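Local atomic coordinates of Xaa-Pro dipeptidase (Lactobacillus brevis, PDB entry 3I7M), a protein that probably acts, as the full-length enzyme, as a manganese-dependent aminopeptidase of the M24B family that cleaves Xaa-Pro dipeptides, the part here being its N-terminal domain. Residues H16-T28 / V97-L109. Residues are numbered along the deposited sequence; the frame is centred on the assembly and turned at random.
Sequences HHASMTYLSNPKT and VNPEHVAIEKGQL
The buried carboxylate of E105 takes the backbone N of S24 and N25 on one oxygen and T28 OG1 on the other, at the start of helix 26-33, taking over where the parallel pairing of strands 20-23 and 101-104 gives out. These are neighbouring strands inside the mixed sheet of the creatinase/prolidase N-terminal domain, 101-104 lying between 20-23 and 125-129. Between them, A103 N donates to M20 O, and A103 O receives Y22 N at 2.8 Å, nearly straight at 174°. A103 suits this place because its small CB fits against T21 OG1, which bonds to T13 of helix 5-15. On the other face the methyl CE of selenomethionine M20 rests on both branches of V102, toward helix 84-94.

Past Y22 a water spans the gap, bound by Y22 O, S24 OG and E105 N. Glutamate suits position 105 because its two oxygens can serve separate donors: E105 OE1 accepts S24 N nearly along its C-O axis and N25 N from above the carboxylate plane, each at 2.9 Å; these amide donors probably favour the charged form. N25, the N-cap, has a side chain short enough to fold back and receive K27 N on OD1. Q108, bent at chi2 (-86°), brings NE2 to S24 OG in a short, bent bond as modelled.

At the far end S19 OG accepts E100 N at 173°. Beyond N25, T28 donates its OG1 proton to the syn lone pair of E105 OE2 at 2.6 Å.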
# COMPACT_ATOMS: atom_id res chain seq x y z
N HIS A 16 8.00 11.05 -9.05
CA HIS A 16 8.09 11.77 -7.80
C HIS A 16 9.24 11.32 -6.92
O HIS A 16 9.35 11.75 -5.78
CB HIS A 16 6.75 11.62 -7.08
CG HIS A 16 5.68 12.47 -7.68
ND1 HIS A 16 5.05 12.15 -8.84
CD2 HIS A 16 5.19 13.69 -7.32
CE1 HIS A 16 4.21 13.10 -9.18
NE2 HIS A 16 4.24 14.03 -8.25
N HIS A 17 10.09 10.44 -7.44
CA HIS A 17 11.30 10.04 -6.75
C HIS A 17 10.92 9.37 -5.41
O HIS A 17 11.64 9.51 -4.40
CB HIS A 17 12.22 11.28 -6.62
CG HIS A 17 12.22 12.18 -7.85
ND1 HIS A 17 11.75 13.48 -7.84
CD2 HIS A 17 12.58 11.93 -9.12
CE1 HIS A 17 11.85 13.99 -9.05
NE2 HIS A 17 12.37 13.08 -9.85
N ALA A 18 9.80 8.68 -5.41
CA ALA A 18 9.32 7.96 -4.23
C ALA A 18 9.87 6.54 -4.23
O ALA A 18 9.87 5.84 -5.27
CB ALA A 18 7.81 7.89 -4.23
N SER A 19 10.28 6.06 -3.07
CA SER A 19 10.64 4.70 -2.92
C SER A 19 9.49 3.73 -3.06
O SER A 19 9.68 2.54 -3.43
CB SER A 19 11.28 4.44 -1.55
OG SER A 19 12.48 5.21 -1.37
N MSE A 20 8.32 4.20 -2.66
CA MSE A 20 7.11 3.37 -2.75
C MSE A 20 5.94 4.28 -2.52
O MSE A 20 6.05 5.38 -1.98
CB MSE A 20 7.07 2.22 -1.80
CG MSE A 20 7.08 2.69 -0.38
SE MSE A 20 7.29 1.23 0.85
CE MSE A 20 6.86 2.08 2.41
N THR A 21 4.78 3.79 -2.96
CA THR A 21 3.47 4.37 -2.69
C THR A 21 2.68 3.38 -1.86
O THR A 21 2.56 2.21 -2.27
CB THR A 21 2.82 4.70 -3.98
OG1 THR A 21 3.52 5.82 -4.56
CG2 THR A 21 1.38 5.11 -3.79
N TYR A 22 2.10 3.85 -0.76
CA TYR A 22 1.29 3.01 0.15
C TYR A 22 -0.13 3.45 -0.00
O TYR A 22 -0.48 4.58 0.43
CB TYR A 22 1.82 3.20 1.57
CG TYR A 22 1.05 2.40 2.58
CD1 TYR A 22 1.47 1.12 2.92
CD2 TYR A 22 0.03 2.95 3.30
CE1 TYR A 22 0.75 0.37 3.83
CE2 TYR A 22 -0.71 2.18 4.24
CZ TYR A 22 -0.28 0.93 4.50
OH TYR A 22 -1.02 0.15 5.40
N LEU A 23 -0.99 2.64 -0.62
CA LEU A 23 -2.43 2.94 -0.85
C LEU A 23 -3.25 2.25 0.24
O LEU A 23 -3.05 1.02 0.49
CB LEU A 23 -2.82 2.45 -2.20
CG LEU A 23 -2.09 3.14 -3.35
CD1 LEU A 23 -2.57 2.48 -4.65
CD2 LEU A 23 -2.22 4.65 -3.38
N SER A 24 -4.08 3.04 0.89
CA SER A 24 -4.91 2.59 2.03
C SER A 24 -6.38 2.86 1.85
O SER A 24 -7.18 2.41 2.71
CB SER A 24 -4.40 3.30 3.30
OG SER A 24 -4.44 4.72 3.13
N ASN A 25 -6.78 3.69 0.89
CA ASN A 25 -8.19 4.08 0.75
C ASN A 25 -8.94 2.89 0.14
O ASN A 25 -8.60 2.50 -0.94
CB ASN A 25 -8.29 5.36 -0.10
CG ASN A 25 -9.66 5.91 -0.22
OD1 ASN A 25 -10.67 5.26 0.15
ND2 ASN A 25 -9.74 7.12 -0.70
N PRO A 26 -9.94 2.35 0.87
CA PRO A 26 -10.63 1.19 0.28
C PRO A 26 -11.22 1.52 -1.10
O PRO A 26 -11.33 0.63 -1.93
CB PRO A 26 -11.73 0.87 1.27
CG PRO A 26 -11.35 1.55 2.56
CD PRO A 26 -10.43 2.68 2.22
N LYS A 27 -11.64 2.75 -1.32
CA LYS A 27 -12.18 3.15 -2.67
C LYS A 27 -11.11 3.07 -3.72
O LYS A 27 -11.35 2.68 -4.86
CB LYS A 27 -12.76 4.54 -2.62
CG LYS A 27 -14.00 4.72 -1.71
CD LYS A 27 -15.30 4.15 -2.31
CE LYS A 27 -16.47 4.20 -1.29
NZ LYS A 27 -17.75 3.49 -1.74
N THR A 28 -9.86 3.44 -3.38
CA THR A 28 -8.78 3.31 -4.33
C THR A 28 -8.46 1.85 -4.61
O THR A 28 -8.26 1.45 -5.76
CB THR A 28 -7.52 4.00 -3.76
OG1 THR A 28 -7.89 5.33 -3.48
CG2 THR A 28 -6.37 3.94 -4.76
N VAL A 97 14.10 -2.65 -0.52
CA VAL A 97 13.77 -1.26 -0.43
C VAL A 97 13.94 -0.77 0.98
O VAL A 97 13.38 -1.35 1.94
CB VAL A 97 12.33 -0.98 -0.93
CG1 VAL A 97 11.93 0.48 -0.58
CG2 VAL A 97 12.17 -1.33 -2.41
N ASN A 98 14.76 0.27 1.15
CA ASN A 98 14.89 0.98 2.41
C ASN A 98 14.28 2.32 2.10
O ASN A 98 14.95 3.19 1.53
CB ASN A 98 16.35 1.13 2.83
CG ASN A 98 16.53 1.98 4.10
OD1 ASN A 98 15.60 2.24 4.86
ND2 ASN A 98 17.79 2.38 4.35
N PRO A 99 12.98 2.50 2.44
CA PRO A 99 12.30 3.66 1.86
C PRO A 99 12.74 5.01 2.35
O PRO A 99 12.92 5.26 3.57
CB PRO A 99 10.82 3.44 2.21
CG PRO A 99 10.81 2.53 3.32
CD PRO A 99 12.06 1.65 3.21
N GLU A 100 12.88 5.91 1.40
CA GLU A 100 13.14 7.31 1.73
C GLU A 100 11.83 8.04 1.53
O GLU A 100 10.98 7.95 2.43
CB GLU A 100 14.30 7.86 0.89
CG GLU A 100 15.62 7.19 1.31
CD GLU A 100 16.85 7.76 0.65
OE1 GLU A 100 16.81 8.89 0.13
OE2 GLU A 100 17.87 7.04 0.67
N HIS A 101 11.56 8.68 0.41
CA HIS A 101 10.28 9.32 0.21
C HIS A 101 9.21 8.29 -0.01
O HIS A 101 9.39 7.36 -0.81
CB HIS A 101 10.31 10.35 -0.90
CG HIS A 101 11.27 11.44 -0.65
ND1 HIS A 101 10.93 12.59 0.03
CD2 HIS A 101 12.60 11.48 -0.84
CE1 HIS A 101 12.01 13.36 0.11
NE2 HIS A 101 13.04 12.70 -0.38
N VAL A 102 8.12 8.37 0.76
CA VAL A 102 6.96 7.48 0.67
C VAL A 102 5.72 8.30 0.38
O VAL A 102 5.48 9.32 1.04
CB VAL A 102 6.76 6.63 1.96
CG1 VAL A 102 5.58 5.73 1.78
CG2 VAL A 102 8.02 5.83 2.27
N ALA A 103 4.95 7.94 -0.64
CA ALA A 103 3.69 8.59 -0.94
C ALA A 103 2.56 7.82 -0.28
O ALA A 103 2.59 6.58 -0.22
CB ALA A 103 3.47 8.60 -2.44
N ILE A 104 1.63 8.58 0.27
CA ILE A 104 0.43 8.04 0.92
C ILE A 104 -0.81 8.82 0.42
O ILE A 104 -0.66 9.89 -0.20
CB ILE A 104 0.50 8.05 2.46
CG1 ILE A 104 0.95 9.41 2.96
CG2 ILE A 104 1.47 6.95 2.92
CD1 ILE A 104 0.71 9.62 4.41
N GLU A 105 -2.00 8.35 0.72
CA GLU A 105 -3.25 9.01 0.42
C GLU A 105 -3.60 9.79 1.69
O GLU A 105 -4.34 9.36 2.59
CB GLU A 105 -4.34 7.96 0.14
CG GLU A 105 -3.99 7.18 -1.11
CD GLU A 105 -5.07 6.21 -1.47
OE1 GLU A 105 -5.04 5.06 -0.96
OE2 GLU A 105 -5.93 6.57 -2.30
N LYS A 106 -3.08 11.00 1.76
CA LYS A 106 -3.15 11.76 3.01
C LYS A 106 -4.55 12.18 3.37
O LYS A 106 -4.86 12.42 4.54
CB LYS A 106 -2.27 13.00 2.95
CG LYS A 106 -0.83 12.61 2.85
CD LYS A 106 0.16 13.80 3.05
CE LYS A 106 1.61 13.34 3.22
NZ LYS A 106 2.57 14.55 3.42
N GLY A 107 -5.46 12.33 2.41
CA GLY A 107 -6.82 12.68 2.74
C GLY A 107 -7.58 11.62 3.49
O GLY A 107 -8.58 11.92 4.17
N GLN A 108 -7.13 10.38 3.43
CA GLN A 108 -7.79 9.24 4.06
C GLN A 108 -6.97 8.63 5.19
O GLN A 108 -7.58 8.16 6.16
CB GLN A 108 -8.16 8.18 2.98
CG GLN A 108 -8.84 6.94 3.53
CD GLN A 108 -7.93 5.87 4.03
OE1 GLN A 108 -8.39 4.94 4.79
NE2 GLN A 108 -6.78 5.87 3.55
N LEU A 109 -5.66 8.52 5.07
CA LEU A 109 -4.86 7.73 6.03
C LEU A 109 -4.81 8.45 7.36
O LEU A 109 -4.48 9.65 7.42
CB LEU A 109 -3.47 7.49 5.45
CG LEU A 109 -2.61 6.55 6.28
CD1 LEU A 109 -3.24 5.17 6.41
CD2 LEU A 109 -1.20 6.47 5.74
O HOH W 1 12.86 8.39 -2.37
O HOH W 2 -2.11 5.88 2.14
O HOH W 3 -7.47 8.65 -1.84